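Local coordinates for protein Emp47p (form2) (Saccharomyces cerevisiae, PDB 2A6Z) that binds carbohydrate through a legume-lectin-like domain and acts as a cargo receptor in the secretion of glycoproteins, also being required for Emp46p to leave the endoplasmic reticulum, at residues N91-K96 with S192-V197; Q55-K60 with F84-D89; G101-D106 with V133-I138; L108-D113 with I159-D164. All coordinates share one frame; numbering follows the deposited sequence. Where two conformers were deposited one is given.

Overall arrangement
The four contacts belong to a legume-lectin-like beta sandwich of two seven-stranded antiparallel sheets; three use its strands and one joins loops. Strands 48-58, 192-200, 81-88 and 108-113 are consecutive neighbours in one sheet, and interactions 1, 2 and 4 all draw on it. Interactions 1 and 2, with centres about 8 Å apart, touch through strand 192-200. Interaction 4, about 13 Å from interaction 2, crosses to strand 153-164 of the second sheet. Interaction 3 lies about 14 Å from interaction 1 and touches it through Asp95 and Val103. Along the chain interaction 2 closes first; interactions 3 and 4, whose segments alternate, then fall between the two segments of interaction 1. The contacts thus cover both the sandwich interior and the loops beside it.

Interaction 1 of 4, residues N91-K96 with S192-V197; sequences NIPRDK and SYRIGV
The guanidinium group of Arg194 lies flat against the backbone of Asn91 and Ile92, the close-packed part of the contact. Ile92 N sits over the centre of one guanidinium face, 3.6 Å above its plane, with Asn91 C on the same face nearer the rim. In Arg194, chi1 (-48°) sets CG beside the backbone N, 3.3 Å from Asn91 O, and bends at chi2 (-49°) and chi3 (-56°) then fold the guanidinium over the peptide. The ring of Pro93 rests on the aliphatic base, CD to Arg194 CB 3.9 Å, while Ile92 CG1 meets Arg194 NH2 at 3.6 Å, the side chains roughly at right angles. Strand 192-200 belongs to one sheet of the lectin beta sandwich, and the loop after strand 81-88 folds back over it. Arginine suits this buried place because its flat end can cover peptide groups while NH2 donates to Leu53 O on the adjoining strand 48-58. Pro93 and Ile92 also pack on Trp52 of that strand. The outer side is looser and more polar: Asn91 CB points from the strand, and ND2 donates to Ile92 O at 3.0 Å, from above the carbonyl plane. Farther along, Arg94 is exposed.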
loop_
_atom_site.group_PDB
_atom_site.type_symbol
_atom_site.label_atom_id
_atom_site.label_comp_id
_atom_site.label_asym_id
_atom_site.label_seq_id
_atom_site.Cartn_x
_atom_site.Cartn_y
_atom_site.Cartn_z
ATOM N N ASN A 91 -0.384 13.012 -11.670
ATOM C CA ASN A 91 -1.694 12.403 -11.781
ATOM C C ASN A 91 -1.638 11.059 -11.091
ATOM O O ASN A 91 -0.529 10.594 -10.729
ATOM C CB ASN A 91 -2.084 12.194 -13.270
ATOM C CG ASN A 91 -0.862 11.947 -14.097
ATOM O OD1 ASN A 91 -0.369 12.881 -14.757
ATOM N ND2 ASN A 91 -0.349 10.713 -14.074
ATOM N N ILE A 92 -2.745 10.368 -10.967
ATOM C CA ILE A 92 -2.667 8.965 -10.570
ATOM C C ILE A 92 -1.729 8.250 -11.530
ATOM O O ILE A 92 -1.861 8.456 -12.751
ATOM C CB ILE A 92 -4.073 8.333 -10.575
ATOM C CG1 ILE A 92 -4.995 8.942 -9.503
ATOM C CG2 ILE A 92 -4.017 6.808 -10.454
ATOM C CD1 ILE A 92 -6.437 8.493 -9.551
ATOM N N PRO A 93 -0.774 7.477 -11.047
ATOM C CA PRO A 93 0.214 6.931 -11.979
ATOM C C PRO A 93 -0.425 6.104 -13.068
ATOM O O PRO A 93 -1.331 5.289 -12.812
ATOM C CB PRO A 93 1.105 6.087 -11.040
ATOM C CG PRO A 93 1.014 6.841 -9.744
ATOM C CD PRO A 93 -0.463 7.189 -9.621
ATOM N N ARG A 94 0.084 6.282 -14.300
ATOM C CA ARG A 94 -0.499 5.541 -15.403
ATOM C C ARG A 94 -0.046 4.087 -15.499
ATOM O O ARG A 94 -0.776 3.196 -15.969
ATOM C CB ARG A 94 -0.098 6.307 -16.702
ATOM C CG ARG A 94 -0.755 7.715 -16.815
ATOM C CD ARG A 94 -0.245 8.398 -18.106
ATOM N NE ARG A 94 -0.619 9.805 -18.097
ATOM C CZ ARG A 94 -0.020 10.868 -17.592
ATOM N NH1 ARG A 94 -0.610 12.060 -17.717
ATOM N NH2 ARG A 94 1.151 10.836 -16.964
ATOM N N ASP A 95 1.194 3.831 -15.137
ATOM C CA ASP A 95 1.812 2.517 -15.381
ATOM C C ASP A 95 1.242 1.469 -14.412
ATOM O O ASP A 95 1.060 1.766 -13.235
ATOM C CB ASP A 95 3.324 2.600 -15.300
ATOM C CG ASP A 95 3.985 1.280 -15.677
ATOM O OD1 ASP A 95 4.278 1.134 -16.878
ATOM O OD2 ASP A 95 4.157 0.412 -14.820
ATOM N N LYS A 96 0.997 0.273 -14.928
ATOM C CA LYS A 96 0.358 -0.819 -14.222
ATOM C C LYS A 96 1.237 -2.060 -14.151
ATOM O O LYS A 96 0.691 -3.128 -13.852
ATOM C CB LYS A 96 -0.984 -1.141 -14.830
ATOM C CG LYS A 96 -1.937 0.040 -15.016
ATOM C CD LYS A 96 -2.555 0.446 -13.672
ATOM C CE LYS A 96 -3.331 1.747 -13.844
ATOM N NZ LYS A 96 -4.336 1.971 -12.748
ATOM N N SER A 192 4.318 16.774 -5.207
ATOM C CA SER A 192 3.026 16.201 -5.101
ATOM C C SER A 192 3.075 14.677 -5.181
ATOM O O SER A 192 3.528 14.138 -6.211
ATOM C CB SER A 192 2.135 16.728 -6.278
ATOM O OG SER A 192 0.798 16.340 -6.043
ATOM N N TYR A 193 2.632 14.032 -4.099
ATOM C CA TYR A 193 2.673 12.592 -4.018
ATOM C C TYR A 193 1.320 11.949 -4.155
ATOM O O TYR A 193 0.293 12.455 -3.664
ATOM C CB TYR A 193 3.291 12.132 -2.663
ATOM C CG TYR A 193 4.765 12.359 -2.601
ATOM C CD1 TYR A 193 5.366 13.600 -2.384
ATOM C CD2 TYR A 193 5.620 11.243 -2.750
ATOM C CE1 TYR A 193 6.734 13.719 -2.352
ATOM C CE2 TYR A 193 6.973 11.372 -2.700
ATOM C CZ TYR A 193 7.578 12.593 -2.478
ATOM O OH TYR A 193 8.925 12.728 -2.445
ATOM N N ARG A 194 1.347 10.819 -4.836
ATOM C CA ARG A 194 0.183 9.990 -5.055
ATOM C C ARG A 194 0.200 8.838 -4.048
ATOM O O ARG A 194 1.233 8.238 -3.811
ATOM C CB ARG A 194 0.151 9.449 -6.494
ATOM C CG ARG A 194 0.404 10.485 -7.559
ATOM C CD ARG A 194 -0.417 11.759 -7.439
ATOM N NE ARG A 194 -1.854 11.505 -7.418
ATOM C CZ ARG A 194 -2.739 12.334 -7.956
ATOM N NH1 ARG A 194 -2.421 13.457 -8.561
ATOM N NH2 ARG A 194 -4.024 11.995 -7.868
ATOM N N ILE A 195 -0.976 8.566 -3.461
ATOM C CA ILE A 195 -1.167 7.615 -2.374
ATOM C C ILE A 195 -2.244 6.664 -2.813
ATOM O O ILE A 195 -3.339 7.092 -3.242
ATOM C CB ILE A 195 -1.583 8.380 -1.086
ATOM C CG1 ILE A 195 -0.432 9.260 -0.599
ATOM C CG2 ILE A 195 -2.085 7.412 -0.027
ATOM C CD1 ILE A 195 -0.895 10.339 0.365
ATOM N N GLY A 196 -1.951 5.360 -2.732
ATOM C CA GLY A 196 -2.933 4.382 -3.168
ATOM C C GLY A 196 -2.428 2.985 -2.887
ATOM O O GLY A 196 -1.366 2.772 -2.312
ATOM N N VAL A 197 -3.235 2.045 -3.299
ATOM C CA VAL A 197 -2.998 0.617 -3.077
ATOM C C VAL A 197 -3.432 -0.139 -4.328
ATOM O O VAL A 197 -4.424 0.205 -4.969
ATOM C CB VAL A 197 -3.688 0.099 -1.803
ATOM C CG1 VAL A 197 -5.215 0.316 -1.883
ATOM C CG2 VAL A 197 -3.357 -1.350 -1.517
#

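Interaction 2 of 4, residues Q55-K60 with F84-D89; sequences QGFDLK and FWFVQD
Phe86 meets Phe57 and Leu59 through the far end of its ring, in a buried contact made wholly of carbon. Its CB does not head straight for the 55-60 segment; with CG anti to the backbone N and beside the carbonyl carbon (chi1 178°), the ring is carried toward that segment. At the rim, CE1 makes the first contact, 3.9 Å from Phe57 CD2 and 4.1 Å from Phe57 CE2. Phe57 CD2 lies in the plane of the Phe86 ring, at its edge, and the two side chains run obliquely to one another. At the tip, Phe86 CZ comes to 4.2 Å from Leu59 CD2, which also approaches near the ring plane, at the edge. Strands 48-58 and 81-88 are not direct neighbours: strand 192-200 runs between them in one sheet of the beta sandwich, so their side chains have to reach over it on the inner side. A long, flat phenylalanine can span that gap. Because its edge is given to Phe57 and Leu59, the Phe86 ring can use its faces for other partners, and it stacks with Tyr193 of the intervening strand and with Phe63. Phe57 too belongs to this aromatic cluster, meeting Phe218 of the second sheet edge-to-face. Leucine complements the rings with a branched methyl end, and Leu59 also packs on Tyr193 and Phe188.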
loop_
_atom_site.group_PDB
_atom_site.type_symbol
_atom_site.label_atom_id
_atom_site.label_comp_id
_atom_site.label_asym_id
_atom_site.label_seq_id
_atom_site.Cartn_x
_atom_site.Cartn_y
_atom_site.Cartn_z
ATOM N N GLN A 55 -6.559 13.434 -5.598
ATOM C CA GLN A 55 -5.712 14.629 -5.496
ATOM C C GLN A 55 -4.367 14.243 -4.930
ATOM O O GLN A 55 -4.251 13.382 -4.014
ATOM C CB GLN A 55 -6.415 15.663 -4.648
ATOM C CG GLN A 55 -7.797 16.105 -5.104
ATOM C CD GLN A 55 -8.128 16.357 -6.544
ATOM O OE1 GLN A 55 -9.149 15.948 -7.167
ATOM N NE2 GLN A 55 -7.258 17.089 -7.231
ATOM N N GLY A 56 -3.341 14.950 -5.421
ATOM C CA GLY A 56 -2.034 14.747 -4.838
ATOM C C GLY A 56 -1.932 15.356 -3.444
ATOM O O GLY A 56 -2.679 16.238 -3.119
ATOM N N PHE A 57 -0.940 14.855 -2.698
ATOM C CA PHE A 57 -0.573 15.317 -1.376
ATOM C C PHE A 57 0.738 16.072 -1.503
ATOM O O PHE A 57 1.738 15.520 -1.974
ATOM C CB PHE A 57 -0.460 14.111 -0.431
ATOM C CG PHE A 57 0.271 14.433 0.867
ATOM C CD1 PHE A 57 -0.237 15.260 1.837
ATOM C CD2 PHE A 57 1.561 13.917 1.082
ATOM C CE1 PHE A 57 0.496 15.536 3.004
ATOM C CE2 PHE A 57 2.278 14.133 2.241
ATOM C CZ PHE A 57 1.756 14.969 3.185
ATOM N N ASP A 58 0.732 17.342 -1.071
ATOM C CA ASP A 58 1.919 18.154 -1.133
ATOM C C ASP A 58 2.753 17.915 0.114
ATOM O O ASP A 58 2.426 18.330 1.234
ATOM C CB ASP A 58 1.480 19.623 -1.172
ATOM C CG ASP A 58 2.606 20.590 -1.383
ATOM O OD1 ASP A 58 2.341 21.749 -1.064
ATOM O OD2 ASP A 58 3.696 20.183 -1.847
ATOM N N LEU A 59 3.915 17.229 -0.043
ATOM C CA LEU A 59 4.732 16.834 1.101
ATOM C C LEU A 59 5.546 18.034 1.594
ATOM O O LEU A 59 6.519 18.460 0.950
ATOM C CB LEU A 59 5.616 15.663 0.730
ATOM C CG LEU A 59 6.609 15.273 1.854
ATOM C CD1 LEU A 59 5.885 14.753 3.094
ATOM C CD2 LEU A 59 7.609 14.242 1.340
ATOM N N LYS A 60 5.237 18.518 2.782
ATOM C CA LYS A 60 5.938 19.628 3.419
ATOM C C LYS A 60 6.329 19.340 4.867
ATOM O O LYS A 60 7.191 20.051 5.408
ATOM C CB LYS A 60 5.075 20.897 3.396
ATOM C CG LYS A 60 4.714 21.367 1.977
ATOM C CD LYS A 60 5.940 21.943 1.284
ATOM C CE LYS A 60 5.554 22.550 -0.040
ATOM N NZ LYS A 60 6.675 22.517 -0.999
ATOM N N PHE A 84 1.383 -0.886 -1.491
ATOM C CA PHE A 84 0.964 0.411 -0.957
ATOM C C PHE A 84 1.981 1.442 -1.407
ATOM O O PHE A 84 3.176 1.223 -1.254
ATOM C CB PHE A 84 0.869 0.375 0.579
ATOM C CG PHE A 84 -0.019 -0.728 1.089
ATOM C CD1 PHE A 84 -1.355 -0.501 1.353
ATOM C CD2 PHE A 84 0.488 -2.014 1.334
ATOM C CE1 PHE A 84 -2.180 -1.500 1.820
ATOM C CE2 PHE A 84 -0.330 -3.036 1.753
ATOM C CZ PHE A 84 -1.678 -2.759 2.016
ATOM N N TRP A 85 1.493 2.541 -1.982
ATOM C CA TRP A 85 2.358 3.449 -2.716
ATOM C C TRP A 85 2.388 4.857 -2.106
ATOM O O TRP A 85 1.349 5.343 -1.633
ATOM C CB TRP A 85 1.852 3.595 -4.154
ATOM C CG TRP A 85 1.766 2.294 -4.902
ATOM C CD1 TRP A 85 0.665 1.475 -4.981
ATOM C CD2 TRP A 85 2.809 1.670 -5.671
ATOM N NE1 TRP A 85 0.960 0.360 -5.771
ATOM C CE2 TRP A 85 2.250 0.479 -6.202
ATOM C CE3 TRP A 85 4.138 2.012 -5.980
ATOM C CZ2 TRP A 85 2.991 -0.397 -7.032
ATOM C CZ3 TRP A 85 4.845 1.153 -6.800
ATOM C CH2 TRP A 85 4.283 -0.036 -7.317
ATOM N N PHE A 86 3.530 5.481 -2.206
ATOM C CA PHE A 86 3.720 6.894 -1.881
ATOM C C PHE A 86 4.737 7.426 -2.913
ATOM O O PHE A 86 5.925 7.257 -2.723
ATOM C CB PHE A 86 4.196 7.021 -0.428
ATOM C CG PHE A 86 4.475 8.471 -0.012
ATOM C CD1 PHE A 86 3.382 9.303 0.247
ATOM C CD2 PHE A 86 5.768 8.982 0.121
ATOM C CE1 PHE A 86 3.568 10.633 0.638
ATOM C CE2 PHE A 86 5.950 10.273 0.519
ATOM C CZ PHE A 86 4.848 11.100 0.794
ATOM N N VAL A 87 4.213 7.972 -4.010
ATOM C CA VAL A 87 5.068 8.180 -5.187
ATOM C C VAL A 87 4.787 9.557 -5.855
ATOM O O VAL A 87 3.633 9.984 -5.926
ATOM C CB VAL A 87 4.910 7.060 -6.251
ATOM C CG1 VAL A 87 5.274 5.685 -5.640
ATOM C CG2 VAL A 87 3.513 6.978 -6.826
ATOM N N GLN A 88 5.834 10.178 -6.343
ATOM C CA GLN A 88 5.649 11.512 -6.965
ATOM C C GLN A 88 5.133 11.359 -8.376
ATOM O O GLN A 88 5.721 10.670 -9.193
ATOM C CB GLN A 88 6.984 12.234 -7.033
ATOM C CG GLN A 88 7.663 12.607 -5.787
ATOM C CD GLN A 88 9.052 13.179 -6.113
ATOM O OE1 GLN A 88 9.159 14.177 -6.833
ATOM N NE2 GLN A 88 10.072 12.503 -5.586
ATOM N N ASP A 89 4.024 12.036 -8.681
ATOM C CA ASP A 89 3.488 12.083 -10.047
ATOM C C ASP A 89 2.485 13.259 -10.071
ATOM O O ASP A 89 2.007 13.680 -9.027
ATOM C CB ASP A 89 2.840 10.778 -10.418
ATOM C CG ASP A 89 2.780 10.459 -11.893
ATOM O OD1 ASP A 89 2.739 11.433 -12.669
ATOM O OD2 ASP A 89 2.813 9.284 -12.256
#

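Interaction 3 of 4, residues G101-D106 with V133-I138; sequences GPVNYD and VDKTKI
Val133 N donates a nearly straight hydrogen bond to Val103 O, 3.0 Å long with an N-H...O angle of 164°, the donor tilted 28° from the carbonyl plane. Round this bond the side chains close in. The CG2 methyls of Val103 and Val133 meet at 3.9 Å, the valines lying alongside with opposite headings, and Val133 CG1 reaches Tyr105 CE2, also at 3.9 Å, the two side chains crossing at about a right angle. In Val103 the touching branch stands anti to the backbone N and beside the carbonyl carbon (CG1 at chi1 74°). Valine suits both places, since its branch at CB puts methyls beside the peptide groups that bond. The contact joins two loops of the beta-sandwich domain, one leading from strand 81-88 to strand 108-113 and the other following strand 121-128. A second shell sets the partners: Asp95 OD2 accepts from Val103 N, and Tyr105 is held edge-to-face against Trp85. On the solvent side the aliphatic chain of Lys135 runs past Val103, CE to CG2 4.3 Å, before NZ bonds to Gln97 O. Beyond Val133 the chain bends in an Asx turn, where Asp134 OD1 accepts from Thr136 N at 2.9 Å.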
loop_
_atom_site.group_PDB
_atom_site.type_symbol
_atom_site.label_atom_id
_atom_site.label_comp_id
_atom_site.label_asym_id
_atom_site.label_seq_id
_atom_site.Cartn_x
_atom_site.Cartn_y
_atom_site.Cartn_z
ATOM N N GLY A 101 0.516 -1.448 -10.322
ATOM C CA GLY A 101 0.961 -0.106 -10.082
ATOM C C GLY A 101 2.237 0.185 -10.871
ATOM O O GLY A 101 2.619 -0.604 -11.736
ATOM N N PRO A 102 2.839 1.344 -10.643
ATOM C CA PRO A 102 3.885 1.820 -11.558
ATOM C C PRO A 102 5.238 1.180 -11.334
ATOM O O PRO A 102 5.808 1.257 -10.269
ATOM C CB PRO A 102 3.918 3.330 -11.275
ATOM C CG PRO A 102 3.476 3.402 -9.810
ATOM C CD PRO A 102 2.409 2.370 -9.688
ATOM N N VAL A 103 5.818 0.609 -12.412
ATOM C CA VAL A 103 7.143 -0.026 -12.324
ATOM C C VAL A 103 8.294 0.936 -12.355
ATOM O O VAL A 103 9.400 0.619 -11.911
ATOM C CB VAL A 103 7.259 -1.096 -13.460
ATOM C CG1 VAL A 103 7.445 -0.462 -14.833
ATOM C CG2 VAL A 103 8.401 -2.087 -13.203
ATOM N N ASN A 104 8.067 2.154 -12.832
ATOM C CA ASN A 104 9.044 3.222 -12.909
ATOM C C ASN A 104 8.672 4.333 -11.964
ATOM O O ASN A 104 8.754 5.496 -12.332
ATOM C CB ASN A 104 8.896 3.754 -14.357
ATOM C CG ASN A 104 7.444 4.282 -14.598
ATOM O OD1 ASN A 104 6.368 3.865 -14.054
ATOM N ND2 ASN A 104 7.320 5.322 -15.453
ATOM N N TYR A 105 8.255 3.962 -10.752
ATOM C CA TYR A 105 7.815 4.992 -9.759
ATOM C C TYR A 105 8.988 5.783 -9.225
ATOM O O TYR A 105 10.133 5.339 -9.272
ATOM C CB TYR A 105 7.057 4.258 -8.645
ATOM C CG TYR A 105 7.913 3.352 -7.830
ATOM C CD1 TYR A 105 8.487 3.734 -6.603
ATOM C CD2 TYR A 105 8.157 2.029 -8.272
ATOM C CE1 TYR A 105 9.275 2.886 -5.853
ATOM C CE2 TYR A 105 8.958 1.164 -7.534
ATOM C CZ TYR A 105 9.496 1.591 -6.350
ATOM O OH TYR A 105 10.299 0.751 -5.583
ATOM N N ASP A 106 8.646 6.951 -8.651
ATOM C CA ASP A 106 9.584 7.816 -7.945
ATOM C C ASP A 106 9.107 7.990 -6.526
ATOM O O ASP A 106 8.197 8.813 -6.284
ATOM C CB ASP A 106 9.594 9.177 -8.679
ATOM C CG ASP A 106 10.559 10.159 -8.052
ATOM O OD1 ASP A 106 11.302 9.755 -7.118
ATOM O OD2 ASP A 106 10.520 11.331 -8.494
ATOM N N VAL A 133 12.097 -0.592 -12.193
ATOM C CA VAL A 133 12.813 -1.567 -11.361
ATOM C C VAL A 133 12.858 -2.931 -12.082
ATOM O O VAL A 133 12.026 -3.289 -12.919
ATOM C CB VAL A 133 12.178 -1.663 -9.996
ATOM C CG1 VAL A 133 12.101 -0.309 -9.277
ATOM C CG2 VAL A 133 10.769 -2.241 -10.084
ATOM N N ASP A 134 13.861 -3.704 -11.710
ATOM C CA ASP A 134 14.037 -5.064 -12.229
ATOM C C ASP A 134 13.219 -5.990 -11.346
ATOM O O ASP A 134 13.593 -6.251 -10.193
ATOM C CB ASP A 134 15.500 -5.427 -12.224
ATOM C CG ASP A 134 15.769 -6.780 -12.876
ATOM O OD1 ASP A 134 14.822 -7.603 -12.939
ATOM O OD2 ASP A 134 16.907 -6.963 -13.281
ATOM N N LYS A 135 12.100 -6.504 -11.819
ATOM C CA LYS A 135 11.255 -7.326 -10.987
ATOM C C LYS A 135 11.950 -8.595 -10.558
ATOM O O LYS A 135 11.572 -9.133 -9.506
ATOM C CB LYS A 135 9.920 -7.629 -11.701
ATOM C CG LYS A 135 9.081 -6.371 -11.854
ATOM C CD LYS A 135 7.679 -6.736 -12.331
ATOM C CE LYS A 135 7.363 -6.184 -13.699
ATOM N NZ LYS A 135 6.084 -6.819 -14.206
ATOM N N THR A 136 12.937 -9.044 -11.352
ATOM C CA THR A 136 13.592 -10.282 -11.017
ATOM C C THR A 136 14.547 -10.090 -9.832
ATOM O O THR A 136 15.023 -11.103 -9.343
ATOM C CB THR A 136 14.395 -10.879 -12.191
ATOM O OG1 THR A 136 15.496 -10.018 -12.508
ATOM C CG2 THR A 136 13.524 -10.984 -13.429
ATOM N N LYS A 137 14.815 -8.885 -9.366
ATOM C CA LYS A 137 15.701 -8.610 -8.255
ATOM C C LYS A 137 14.990 -7.978 -7.044
ATOM O O LYS A 137 15.653 -7.492 -6.129
ATOM C CB LYS A 137 16.857 -7.713 -8.705
ATOM C CG LYS A 137 17.656 -8.389 -9.849
ATOM C CD LYS A 137 18.815 -7.468 -10.242
ATOM C CE LYS A 137 19.748 -7.965 -11.319
ATOM N NZ LYS A 137 20.091 -9.389 -11.269
ATOM N N ILE A 138 13.642 -7.961 -7.089
ATOM C CA ILE A 138 12.936 -7.161 -6.072
ATOM C C ILE A 138 13.285 -7.588 -4.650
ATOM O O ILE A 138 13.439 -6.710 -3.801
ATOM C CB ILE A 138 11.431 -7.245 -6.371
ATOM C CG1 ILE A 138 10.647 -6.172 -5.604
ATOM C CG2 ILE A 138 10.817 -8.644 -6.216
ATOM C CD1 ILE A 138 9.258 -5.952 -6.220
#

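Interaction 4 of 4, residues L108-D113 with I159-D164; sequences LQLLVD and IRVTYD
Leu110 and Val112 face Val161 and Ile159 across the interior of the lectin beta sandwich, each pair of residues projecting from a different sheet. Strands 108-113 and 153-164 run nearly antiparallel, their short segments at 161° and 11.1 Å apart at closest approach. That spacing leaves the side chains to bridge the gap. All the direct contacts are apolar. The tightest joins Leu110 CD1 to Val161 CG2 at 3.6 Å, leucine and valine lying side by side and pointing opposite ways. Leu110 CD1 also lies near Ile159 CG2, a looser approach at 4.5 Å. Branched aliphatic residues fit here because their methyls mesh without leaving a polar group to be satisfied in the core. Other apolar neighbours extend the layer: Ile159 packs across on Phe84 and Leu122, from the sheet that holds strand 108-113, and Val161 on Met65 of its own sheet. Polar interactions belong to other residues, such as Arg160, which forms a salt bridge with Glu66, and Gln109, which bonds to Ser83. In the interior, Ile159 holds CG1 anti to its carbonyl carbon (chi1 -63°) and stretches on to CD1, which meets Val112 CG2 tip to tip at 4.1 Å.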
loop_
_atom_site.group_PDB
_atom_site.type_symbol
_atom_site.label_atom_id
_atom_site.label_comp_id
_atom_site.label_asym_id
_atom_site.label_seq_id
_atom_site.Cartn_x
_atom_site.Cartn_y
_atom_site.Cartn_z
ATOM N N LEU A 108 8.220 5.474 -2.833
ATOM C CA LEU A 108 8.187 4.306 -1.984
ATOM C C LEU A 108 7.091 3.335 -2.395
ATOM O O LEU A 108 5.911 3.724 -2.598
ATOM C CB LEU A 108 7.896 4.766 -0.534
ATOM C CG LEU A 108 7.720 3.661 0.526
ATOM C CD1 LEU A 108 9.049 2.917 0.746
ATOM C CD2 LEU A 108 7.185 4.285 1.803
ATOM N N GLN A 109 7.461 2.051 -2.478
ATOM C CA GLN A 109 6.528 0.961 -2.597
ATOM C C GLN A 109 6.659 0.084 -1.338
ATOM O O GLN A 109 7.769 -0.316 -0.978
ATOM C CB GLN A 109 6.876 0.112 -3.836
ATOM C CG GLN A 109 5.974 -1.100 -4.025
ATOM C CD GLN A 109 6.588 -2.200 -4.889
ATOM O OE1 GLN A 109 7.771 -2.229 -5.164
ATOM N NE2 GLN A 109 5.760 -3.108 -5.340
ATOM N N LEU A 110 5.527 -0.239 -0.726
ATOM C CA LEU A 110 5.508 -1.263 0.356
ATOM C C LEU A 110 4.783 -2.469 -0.224
ATOM O O LEU A 110 3.609 -2.359 -0.593
ATOM C CB LEU A 110 4.773 -0.762 1.598
ATOM C CG LEU A 110 5.378 0.471 2.235
ATOM C CD1 LEU A 110 4.538 0.934 3.422
ATOM C CD2 LEU A 110 6.804 0.233 2.709
ATOM N N LEU A 111 5.493 -3.587 -0.287
ATOM C CA LEU A 111 4.958 -4.800 -0.911
ATOM C C LEU A 111 4.686 -5.855 0.157
ATOM O O LEU A 111 5.612 -6.208 0.918
ATOM C CB LEU A 111 5.964 -5.368 -1.917
ATOM C CG LEU A 111 5.574 -6.721 -2.543
ATOM C CD1 LEU A 111 4.305 -6.616 -3.378
ATOM C CD2 LEU A 111 6.739 -7.208 -3.412
ATOM N N VAL A 112 3.467 -6.371 0.202
ATOM C CA VAL A 112 3.133 -7.534 1.000
ATOM C C VAL A 112 2.915 -8.689 0.027
ATOM O O VAL A 112 2.064 -8.647 -0.860
ATOM C CB VAL A 112 1.901 -7.282 1.893
ATOM C CG1 VAL A 112 1.486 -8.562 2.582
ATOM C CG2 VAL A 112 2.183 -6.159 2.882
ATOM N N ASP A 113 3.740 -9.732 0.187
ATOM C CA ASP A 113 3.655 -10.898 -0.712
ATOM C C ASP A 113 4.352 -12.050 -0.052
ATOM O O ASP A 113 4.916 -11.959 1.058
ATOM C CB ASP A 113 4.161 -10.613 -2.129
ATOM C CG ASP A 113 5.643 -10.931 -2.301
ATOM O OD1 ASP A 113 6.455 -10.455 -1.475
ATOM O OD2 ASP A 113 5.966 -11.710 -3.240
ATOM N N ILE A 159 -1.257 -1.562 8.716
ATOM C CA ILE A 159 0.094 -1.088 8.373
ATOM C C ILE A 159 0.127 0.399 8.669
ATOM O O ILE A 159 -0.649 1.156 8.093
ATOM C CB ILE A 159 0.437 -1.357 6.889
ATOM C CG1 ILE A 159 0.453 -2.865 6.608
ATOM C CG2 ILE A 159 1.742 -0.684 6.523
ATOM C CD1 ILE A 159 0.586 -3.192 5.138
ATOM N N ARG A 160 1.045 0.811 9.573
ATOM C CA ARG A 160 1.136 2.227 9.948
ATOM C C ARG A 160 2.492 2.734 9.502
ATOM O O ARG A 160 3.552 2.280 9.972
ATOM C CB ARG A 160 0.981 2.323 11.482
ATOM C CG ARG A 160 1.147 3.771 11.996
ATOM C CD ARG A 160 0.728 3.787 13.504
ATOM N NE ARG A 160 0.561 5.194 13.924
ATOM C CZ ARG A 160 1.508 5.955 14.445
ATOM N NH1 ARG A 160 2.730 5.438 14.700
ATOM N NH2 ARG A 160 1.219 7.213 14.722
ATOM N N VAL A 161 2.453 3.680 8.575
ATOM C CA VAL A 161 3.648 4.273 7.983
ATOM C C VAL A 161 3.784 5.672 8.532
ATOM O O VAL A 161 2.849 6.483 8.439
ATOM C CB VAL A 161 3.522 4.363 6.441
ATOM C CG1 VAL A 161 4.851 4.820 5.838
ATOM C CG2 VAL A 161 3.044 3.048 5.881
ATOM N N THR A 162 4.947 5.988 9.121
ATOM C CA THR A 162 5.186 7.317 9.637
ATOM C C THR A 162 6.463 7.859 9.039
ATOM O O THR A 162 7.436 7.155 8.821
ATOM C CB THR A 162 5.292 7.330 11.186
ATOM O OG1 THR A 162 6.235 6.354 11.631
ATOM C CG2 THR A 162 3.934 7.061 11.836
ATOM N N TYR A 163 6.441 9.186 8.767
ATOM C CA TYR A 163 7.607 9.877 8.256
ATOM C C TYR A 163 7.771 11.161 9.098
ATOM O O TYR A 163 6.893 12.035 9.064
ATOM C CB TYR A 163 7.453 10.212 6.764
ATOM C CG TYR A 163 8.705 10.831 6.185
ATOM C CD1 TYR A 163 9.925 10.148 6.167
ATOM C CD2 TYR A 163 8.688 12.114 5.640
ATOM C CE1 TYR A 163 11.085 10.691 5.646
ATOM C CE2 TYR A 163 9.842 12.655 5.105
ATOM C CZ TYR A 163 11.036 11.984 5.115
ATOM O OH TYR A 163 12.186 12.481 4.561
ATOM N N ASP A 164 8.835 11.177 9.882
ATOM C CA ASP A 164 8.984 12.152 10.947
ATOM C C ASP A 164 10.163 13.076 10.697
ATOM O O ASP A 164 11.335 12.749 10.977
ATOM C CB ASP A 164 9.161 11.428 12.308
ATOM C CG ASP A 164 9.032 12.397 13.489
ATOM O OD1 ASP A 164 8.932 13.622 13.251
ATOM O OD2 ASP A 164 9.030 11.895 14.616
#